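Side-chain contact in uncharacterized protein (Bacteroides fragilis, PDB 4OUQ), which is of unknown function but belongs to the DUF4783 family of the NTF2 clan: residues Val8-Ala11 and Phe12-Asn16. Numbering follows the deposited sequence.
Sequences VVVA and FKKGN
Val8 and Phe12, one helical turn apart, lie side by side and point the same way, with CG1 of Val8 reaching CE2 of Phe12 at 3.8 Å. The pair illustrates how i to i+4 neighbours share one face of a helix, and the next two pairs repeat it. In each valine CG1 lies anti to the backbone N (chi1 168° in Val8), and this is the methyl that meets the residue four places on. CG1 of Val9 thus meets CE of Lys13 at 3.7 Å. Lys14 bends at chi3 (-72°), bringing its CE to 3.9 Å from CG1 of Val10. In both lysines the aliphatic part packs on valine while the ammonium goes elsewhere: NZ of Lys13 hydrogen-bonds to the carbonyl oxygen of Phe60, and NZ of Lys14 forms a salt bridge with Glu19.

Backbone hydrogen bonds join Phe12 N to Val8 O at 3.0 Å, and Lys13 N to Val9 O. The helix then ends in a Schellman motif: Gly15, with positive phi, gives its N-H to Phe12 O, and Asn16 N reaches Ala11 O at 3.0 Å in a nearly straight bond (174°). Asn16 is already the N-cap of helix 17-21, its OD1 accepting a hydrogen bond from Glu19 N. Val8 and Ala11 pack on Leu20 of that helix, Val9 touches Phe60 and Val62 of strand 57-67, and Phe12 touches Ile87 of strand 83-94 while its ring meets that of Phe60, so helix 6-14 packs against both the mixed sheet and the short helix following it, consistent with an NTF2-like fold.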
ATOM      1  N   VAL A   8       1.933   5.452   6.529  1.00 13.30           N
ATOM      2  CA  VAL A   8       1.864   4.575   5.379  1.00 12.75           C
ATOM      3  C   VAL A   8       3.134   4.669   4.555  1.00 11.45           C
ATOM      4  O   VAL A   8       3.688   3.679   4.163  1.00 12.73           O
ATOM      5  CB  VAL A   8       0.632   4.880   4.565  1.00 13.09           C
ATOM      6  CG1 VAL A   8       0.691   4.185   3.209  1.00 13.59           C
ATOM      7  CG2 VAL A   8      -0.627   4.452   5.381  1.00 18.69           C
ATOM      8  N   VAL A   9       3.548   5.907   4.310  1.00 12.48           N
ATOM      9  CA  VAL A   9       4.744   6.169   3.492  1.00 13.00           C
ATOM     10  C   VAL A   9       5.967   5.600   4.225  1.00 14.64           C
ATOM     11  O   VAL A   9       6.796   4.958   3.634  1.00 14.68           O
ATOM     12  CB  VAL A   9       4.920   7.663   3.249  1.00 14.16           C
ATOM     13  CG1 VAL A   9       6.236   7.913   2.510  1.00 14.83           C
ATOM     14  CG2 VAL A   9       3.764   8.225   2.451  1.00 13.44           C
ATOM     15  N   VAL A  10       6.039   5.807   5.530  1.00 14.93           N
ATOM     16  CA  VAL A  10       7.138   5.274   6.353  1.00 15.45           C
ATOM     17  C   VAL A  10       7.160   3.773   6.303  1.00 16.17           C
ATOM     18  O   VAL A  10       8.207   3.159   6.142  1.00 17.87           O
ATOM     19  CB  VAL A  10       7.039   5.793   7.823  1.00 19.25           C
ATOM     20  CG1 VAL A  10       8.060   5.091   8.702  1.00 20.35           C
ATOM     21  CG2 VAL A  10       7.172   7.334   7.851  1.00 21.38           C
ATOM     22  N   ALA A  11       5.985   3.155   6.407  1.00 12.46           N
ATOM     23  CA  ALA A  11       5.927   1.689   6.364  1.00 13.36           C
ATOM     24  C   ALA A  11       6.393   1.133   5.015  1.00 13.14           C
ATOM     25  O   ALA A  11       7.169   0.185   4.971  1.00 14.85           O
ATOM     26  CB  ALA A  11       4.520   1.221   6.700  1.00 12.96           C
ATOM     27  N   PHE A  12       5.980   1.741   3.942  1.00 11.81           N
ATOM     28  CA  PHE A  12       6.440   1.297   2.603  1.00 14.04           C
ATOM     29  C   PHE A  12       7.934   1.501   2.446  1.00 14.66           C
ATOM     30  O   PHE A  12       8.615   0.632   1.913  1.00 15.74           O
ATOM     31  CB  PHE A  12       5.704   2.015   1.504  1.00 16.26           C
ATOM     32  CG  PHE A  12       4.378   1.369   1.116  1.00 12.16           C
ATOM     33  CD1 PHE A  12       4.337   0.106   0.447  1.00 16.10           C
ATOM     34  CD2 PHE A  12       3.217   2.031   1.284  1.00 17.48           C
ATOM     35  CE1 PHE A  12       3.108  -0.477   0.126  1.00 15.67           C
ATOM     36  CE2 PHE A  12       1.980   1.467   0.893  1.00 18.15           C
ATOM     37  CZ  PHE A  12       1.945   0.217   0.374  1.00 16.96           C
ATOM     38  N   LYS A  13       8.465   2.616   2.931  1.00 13.74           N
ATOM     39  CA  LYS A  13       9.893   2.887   2.823  1.00 13.75           C
ATOM     40  C   LYS A  13      10.770   1.790   3.503  1.00 18.69           C
ATOM     41  O   LYS A  13      11.943   1.526   3.086  1.00 19.14           O
ATOM     42  CB  LYS A  13      10.205   4.252   3.453  1.00 16.37           C
ATOM     43  CG  LYS A  13       9.884   5.461   2.579  1.00 17.29           C
ATOM     44  CD  LYS A  13      10.081   6.775   3.340  1.00 23.69           C
ATOM     45  CE  LYS A  13       9.930   7.970   2.416  1.00 24.33           C
ATOM     46  NZ  LYS A  13      11.104   8.099   1.517  1.00 27.43           N
ATOM     47  N   LYS A  14      10.225   1.154   4.547  1.00 17.16           N
ATOM     48  CA  LYS A  14      10.914   0.074   5.287  1.00 21.12           C
ATOM     49  C   LYS A  14      10.491  -1.351   4.877  1.00 18.53           C
ATOM     50  O   LYS A  14      11.072  -2.348   5.361  1.00 20.92           O
ATOM     51  CB  LYS A  14      10.641   0.254   6.768  1.00 21.46           C
ATOM     52  CG  LYS A  14      11.080   1.591   7.284  1.00 23.90           C
ATOM     53  CD  LYS A  14      11.093   1.646   8.784  1.00 32.36           C
ATOM     54  CE  LYS A  14       9.698   1.663   9.354  1.00 28.03           C
ATOM     55  NZ  LYS A  14       9.844   1.921  10.795  1.00 28.45           N
ATOM     56  N   GLY A  15       9.448  -1.481   4.032  1.00 16.48           N
ATOM     57  CA  GLY A  15       8.873  -2.761   3.730  1.00 17.08           C
ATOM     58  C   GLY A  15       8.346  -3.445   4.968  1.00 16.77           C
ATOM     59  O   GLY A  15       8.572  -4.624   5.189  1.00 18.67           O
ATOM     60  N   ASN A  16       7.630  -2.682   5.814  1.00 16.95           N
ATOM     61  CA  ASN A  16       7.167  -3.165   7.112  1.00 16.50           C
ATOM     62  C   ASN A  16       5.631  -3.285   7.107  1.00 15.92           C
ATOM     63  O   ASN A  16       4.935  -2.333   7.286  1.00 16.85           O
ATOM     64  CB  ASN A  16       7.655  -2.210   8.227  1.00 16.80           C
ATOM     65  CG  ASN A  16       7.322  -2.698   9.572  1.00 17.62           C
ATOM     66  OD1 ASN A  16       6.276  -3.288   9.791  1.00 19.59           O
ATOM     67  ND2 ASN A  16       8.193  -2.447  10.517  1.00 22.66           N
TER